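Local coordinates for protein peptidoglycan-binding domain 1 (Burkholderia, PDB 5NM7) that probably binds peptidoglycan and cleaves its glycan strands as a modular, lysozyme-like phage endolysin, at residues Leu116-Arg119 against His120-Tyr123; Tyr250-Lys253 against Leu254-Phe258. One frame throughout, in Å; residues are numbered along the deposited sequence.

Contact 1: residues Leu116-Arg119 against His120-Tyr123; sequences LYER and HIMY
The imidazole of His120 has Ile121 CG1 over one face, offset toward the rim of the ring. At its edge, in the ring plane, lie Glu118 OE1 and a water molecule. The carboxylate plane of Glu118 is nearly perpendicular to the ring, at 86°. Glu118 OE1 comes within 3.4 Å of His120 CE1. The water closes the gap between the polar atoms, with hydrogen bonds of 2.9 Å both to Glu118 OE1, to which it donates, and to His120 ND1. His120 CG sits between its own backbone N and carbonyl carbon (chi1 75°), which turns the ring back beside Glu118. The Glu118 chain is bent at chi2 and runs alongside it. Glu118 OE1 is also hydrogen-bonded to Tyr151 OH, so two partners hold it, the water and the tyrosine hydroxyl.

The phenol of Tyr117 meets Met122 obliquely. Tyr117 OH lies 3.1 Å from both Met122 CB and Met122 CG, a tight contact, and is hydrogen-bonded to Leu143 O. Met122 continues past it to helix 156-167 and helix 169-174. Arg119 NE and NH2 are hydrogen-bonded to the carbonyl oxygens of Lys147 and Arg148, respectively.

The backbone turns into a helix here. Met122 N donates to Glu118 O at 2.9 Å, and Ile121 N adds a weak bond to the same oxygen. Tyr123 N bonds to Arg119 O at 3.0 Å. Glu118 takes the N-cap position, directly before the helix. The arrangement is a strand-to-helix junction in the N-acetylmuramidase region, where edge strand 115-117 of the small antiparallel sheet passes into helix 119-128.

Contact 2: residues Tyr250-Lys253 against Leu254-Phe258; sequences YDVK and LERAF
Val252 O accepts the amide of Arg256 at 2.9 Å from Arg256 N, and the N-H points almost straight at the oxygen (170°). This is the i to i+4 bonding of an alpha helix, in the first turns of helix 250-265. Three more bonds repeat it: Leu254 N to Tyr250 O, Glu255 N to Asp251 O and Ala257 N to Lys253 O.

Leu254 and Ala257 are buried against neighbouring helices, while Val252 and Arg256 form a separate side-chain pair. Leu254 CG passes 3.2 Å from Tyr250 O and its chain packs on Trp233 and Phe236 of helix 233-241, and on Val100 of helix 91-101. Ala257 is small and lies against Ala96 of that same helix 91-101. Ala257 CB is 3.2 Å from Lys253 O. Tyr250 touches Val100 and Glu101 of helix 91-101 and Asn241 of helix 233-241, so its side chain bridges the two helices. Glu255 also touches Trp233.

Val252 and Arg256 run side by side and point the same way. The Arg256 chain bends at chi2 (-144°), which brings its guanidinium back beside the valine one turn earlier. Glu255 OE2 lies at the guanidinium edge, in its plane. Glu255 OE2 and Arg256 NE form a long salt bridge of 4.0 Å, so the charge pairing is loose. Val252 CG1 is anti to the backbone N (chi1 -177°), and this methyl lies over one guanidinium face near its rim, 3.5 Å from Arg256 NE and 3.7 Å from Arg256 CZ.

Both contacts belong to the N-acetylmuramidase region and follow each other in series along the chain. Contact 1 comes first. It closes only a short turn, where strand 115-117 runs into helix 119-128. The chain then passes through helix 156-167, the other two strands of the sheet and several further helices. Contact 2 opens much later, within helix 250-265, the last helix of the chain. It closes no loop beyond the helical turn. The two neither nest nor cross. The centres of contact 1 and contact 2 are 29 Å apart. Contact 1 packs strand 115-117 on helix 156-167, and the start of helix 119-128 on helices 156-167 and 169-174. Contact 2 joins the C-terminal helix to helices 91-101 and 233-241.

Contact 1: residues Leu116-Arg119 against His120-Tyr123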
loop_
_atom_site.group_PDB
_atom_site.type_symbol
_atom_site.label_atom_id
_atom_site.label_comp_id
_atom_site.label_asym_id
_atom_site.label_seq_id
_atom_site.Cartn_x
_atom_site.Cartn_y
_atom_site.Cartn_z
ATOM N N LEU A 116 5.561 -2.225 10.731
ATOM C CA LEU A 116 5.034 -1.962 12.051
ATOM C C LEU A 116 5.187 -3.221 12.860
ATOM O O LEU A 116 4.694 -4.293 12.477
ATOM C CB LEU A 116 3.562 -1.527 12.028
ATOM C CG LEU A 116 3.041 -0.889 13.317
ATOM C CD1 LEU A 116 3.668 0.490 13.511
ATOM C CD2 LEU A 116 1.524 -0.748 13.267
ATOM N N TYR A 117 5.933 -3.112 13.953
ATOM C CA TYR A 117 6.183 -4.241 14.820
ATOM C C TYR A 117 5.074 -4.357 15.882
ATOM O O TYR A 117 4.650 -3.341 16.432
ATOM C CB TYR A 117 7.568 -4.069 15.453
ATOM C CG TYR A 117 7.825 -5.064 16.558
ATOM C CD1 TYR A 117 7.642 -4.704 17.869
ATOM C CD2 TYR A 117 8.197 -6.375 16.268
ATOM C CE1 TYR A 117 7.828 -5.601 18.894
ATOM C CE2 TYR A 117 8.386 -7.283 17.284
ATOM C CZ TYR A 117 8.213 -6.880 18.593
ATOM O OH TYR A 117 8.385 -7.767 19.641
ATOM N N GLU A 118 4.577 -5.581 16.093
ATOM C CA GLU A 118 3.396 -5.860 16.909
ATOM C C GLU A 118 3.792 -6.738 18.098
ATOM O O GLU A 118 3.922 -7.969 17.971
ATOM C CB GLU A 118 2.329 -6.580 16.085
ATOM C CG GLU A 118 1.820 -5.807 14.864
ATOM C CD GLU A 118 0.870 -4.682 15.216
ATOM O OE1 GLU A 118 0.628 -4.452 16.402
ATOM O OE2 GLU A 118 0.362 -4.027 14.277
ATOM N N ARG A 119 4.003 -6.088 19.237
ATOM C CA ARG A 119 4.498 -6.747 20.439
ATOM C C ARG A 119 3.575 -7.828 20.967
ATOM O O ARG A 119 4.041 -8.796 21.578
ATOM C CB ARG A 119 4.764 -5.732 21.537
ATOM C CG ARG A 119 3.542 -5.006 22.035
ATOM C CD ARG A 119 3.930 -4.023 23.095
ATOM N NE ARG A 119 2.771 -3.363 23.649
ATOM C CZ ARG A 119 2.801 -2.257 24.387
ATOM N NH1 ARG A 119 3.965 -1.682 24.720
ATOM N NH2 ARG A 119 1.657 -1.718 24.781
ATOM N N HIS A 120 2.270 -7.645 20.741
ATOM C CA HIS A 120 1.291 -8.689 21.130
ATOM C C HIS A 120 1.339 -9.922 20.239
ATOM O O HIS A 120 1.084 -11.033 20.711
ATOM C CB HIS A 120 -0.108 -8.089 21.277
ATOM C CG HIS A 120 -0.780 -7.788 19.991
ATOM N ND1 HIS A 120 -0.392 -6.747 19.169
ATOM C CD2 HIS A 120 -1.824 -8.388 19.371
ATOM C CE1 HIS A 120 -1.159 -6.740 18.089
ATOM N NE2 HIS A 120 -2.056 -7.704 18.208
ATOM N N ILE A 121 1.708 -9.760 18.969
ATOM C CA ILE A 121 1.956 -10.890 18.114
ATOM C C ILE A 121 3.300 -11.540 18.451
ATOM O O ILE A 121 3.445 -12.768 18.350
ATOM C CB ILE A 121 1.895 -10.511 16.611
ATOM C CG1 ILE A 121 0.542 -9.862 16.264
ATOM C CG2 ILE A 121 2.130 -11.717 15.728
ATOM C CD1 ILE A 121 -0.677 -10.717 16.586
ATOM N N MET A 122 4.311 -10.736 18.802
ATOM C CA MET A 122 5.586 -11.319 19.252
ATOM C C MET A 122 5.336 -12.241 20.453
ATOM O O MET A 122 5.793 -13.389 20.454
ATOM C CB MET A 122 6.590 -10.249 19.663
ATOM C CG MET A 122 7.965 -10.818 20.044
ATOM S SD MET A 122 8.821 -11.525 18.659
ATOM C CE MET A 122 10.506 -11.579 19.289
ATOM N N TYR A 123 4.607 -11.730 21.433
ATOM C CA TYR A 123 4.175 -12.506 22.594
ATOM C C TYR A 123 3.590 -13.864 22.159
ATOM O O TYR A 123 3.999 -14.934 22.636
ATOM C CB TYR A 123 3.141 -11.709 23.395
ATOM C CG TYR A 123 2.648 -12.432 24.625
ATOM C CD1 TYR A 123 3.478 -12.600 25.746
ATOM C CD2 TYR A 123 1.366 -12.980 24.668
ATOM C CE1 TYR A 123 3.040 -13.273 26.881
ATOM C CE2 TYR A 123 0.918 -13.652 25.800
ATOM C CZ TYR A 123 1.756 -13.794 26.898
ATOM O OH TYR A 123 1.314 -14.461 28.020
HETATM O O HOH W 1 1.221 -4.350 19.277
#

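Contact 2: residues Tyr250-Lys253 against Leu254-Phe258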
loop_
_atom_site.group_PDB
_atom_site.type_symbol
_atom_site.label_atom_id
_atom_site.label_comp_id
_atom_site.label_asym_id
_atom_site.label_seq_id
_atom_site.Cartn_x
_atom_site.Cartn_y
_atom_site.Cartn_z
ATOM N N TYR A 250 -13.234 3.152 5.029
ATOM C CA TYR A 250 -12.652 2.248 4.044
ATOM C C TYR A 250 -13.682 1.719 3.044
ATOM O O TYR A 250 -13.426 1.663 1.864
ATOM C CB TYR A 250 -11.936 1.073 4.712
ATOM C CG TYR A 250 -10.617 1.491 5.325
ATOM C CD1 TYR A 250 -9.562 1.790 4.514
ATOM C CD2 TYR A 250 -10.429 1.547 6.702
ATOM C CE1 TYR A 250 -8.344 2.180 5.056
ATOM C CE2 TYR A 250 -9.208 1.944 7.260
ATOM C CZ TYR A 250 -8.174 2.263 6.413
ATOM O OH TYR A 250 -6.946 2.675 6.928
ATOM N N ASP A 251 -14.830 1.332 3.571
ATOM C CA ASP A 251 -15.900 0.779 2.744
ATOM C C ASP A 251 -16.322 1.718 1.635
ATOM O O ASP A 251 -16.345 1.365 0.441
ATOM C CB ASP A 251 -17.079 0.328 3.597
ATOM C CG ASP A 251 -17.682 1.454 4.488
ATOM O OD1 ASP A 251 -16.956 2.367 4.975
ATOM O OD2 ASP A 251 -18.891 1.388 4.719
ATOM N N VAL A 252 -16.636 2.960 2.018
ATOM C CA VAL A 252 -17.110 3.903 1.051
ATOM C C VAL A 252 -16.009 4.448 0.182
ATOM O O VAL A 252 -16.219 4.727 -0.977
ATOM C CB VAL A 252 -17.877 5.057 1.739
ATOM C CG1 VAL A 252 -18.439 6.005 0.687
ATOM C CG2 VAL A 252 -19.012 4.497 2.577
ATOM N N LYS A 253 -14.790 4.589 0.722
ATOM C CA LYS A 253 -13.683 4.962 -0.142
ATOM C C LYS A 253 -13.418 3.946 -1.238
ATOM O O LYS A 253 -13.128 4.331 -2.365
ATOM C CB LYS A 253 -12.397 5.209 0.679
ATOM C CG LYS A 253 -12.488 6.506 1.478
ATOM C CD LYS A 253 -11.272 6.654 2.378
ATOM C CE LYS A 253 -11.258 8.038 3.010
ATOM N NZ LYS A 253 -10.268 8.061 4.109
ATOM N N LEU A 254 -13.497 2.657 -0.903
ATOM C CA LEU A 254 -13.348 1.606 -1.890
ATOM C C LEU A 254 -14.445 1.709 -2.945
ATOM O O LEU A 254 -14.152 1.691 -4.133
ATOM C CB LEU A 254 -13.398 0.213 -1.255
ATOM C CG LEU A 254 -12.123 -0.161 -0.486
ATOM C CD1 LEU A 254 -12.386 -1.325 0.452
ATOM C CD2 LEU A 254 -11.031 -0.481 -1.465
ATOM N N GLU A 255 -15.665 1.836 -2.470
ATOM C CA GLU A 255 -16.862 1.909 -3.370
ATOM C C GLU A 255 -16.745 3.045 -4.346
ATOM O O GLU A 255 -16.830 2.862 -5.569
ATOM C CB GLU A 255 -18.126 2.023 -2.528
ATOM C CG GLU A 255 -19.488 2.263 -3.217
ATOM C CD GLU A 255 -20.470 2.963 -2.266
ATOM O OE1 GLU A 255 -20.478 2.780 -1.001
ATOM O OE2 GLU A 255 -21.267 3.727 -2.798
ATOM N N ARG A 256 -16.441 4.227 -3.825
ATOM C CA ARG A 256 -16.330 5.406 -4.673
ATOM C C ARG A 256 -15.092 5.433 -5.563
ATOM O O ARG A 256 -15.161 5.860 -6.711
ATOM C CB ARG A 256 -16.553 6.674 -3.811
ATOM C CG ARG A 256 -17.872 6.509 -3.036
ATOM C CD ARG A 256 -18.696 7.748 -2.846
ATOM N NE ARG A 256 -19.919 7.410 -2.097
ATOM C CZ ARG A 256 -20.606 8.240 -1.309
ATOM N NH1 ARG A 256 -20.216 9.499 -1.117
ATOM N NH2 ARG A 256 -21.690 7.794 -0.691
ATOM N N ALA A 257 -13.968 4.865 -5.113
ATOM C CA ALA A 257 -12.822 4.664 -5.976
ATOM C C ALA A 257 -13.105 3.737 -7.153
ATOM O O ALA A 257 -12.705 4.008 -8.282
ATOM C CB ALA A 257 -11.615 4.131 -5.182
ATOM N N PHE A 258 -13.758 2.624 -6.845
ATOM C CA PHE A 258 -14.144 1.643 -7.847
ATOM C C PHE A 258 -15.034 2.288 -8.916
ATOM O O PHE A 258 -14.789 2.092 -10.110
ATOM C CB PHE A 258 -14.907 0.482 -7.203
ATOM C CG PHE A 258 -15.514 -0.454 -8.223
ATOM C CD1 PHE A 258 -14.714 -1.331 -8.962
ATOM C CD2 PHE A 258 -16.875 -0.420 -8.475
ATOM C CE1 PHE A 258 -15.259 -2.177 -9.922
ATOM C CE2 PHE A 258 -17.426 -1.240 -9.455
ATOM C CZ PHE A 258 -16.624 -2.118 -10.176
#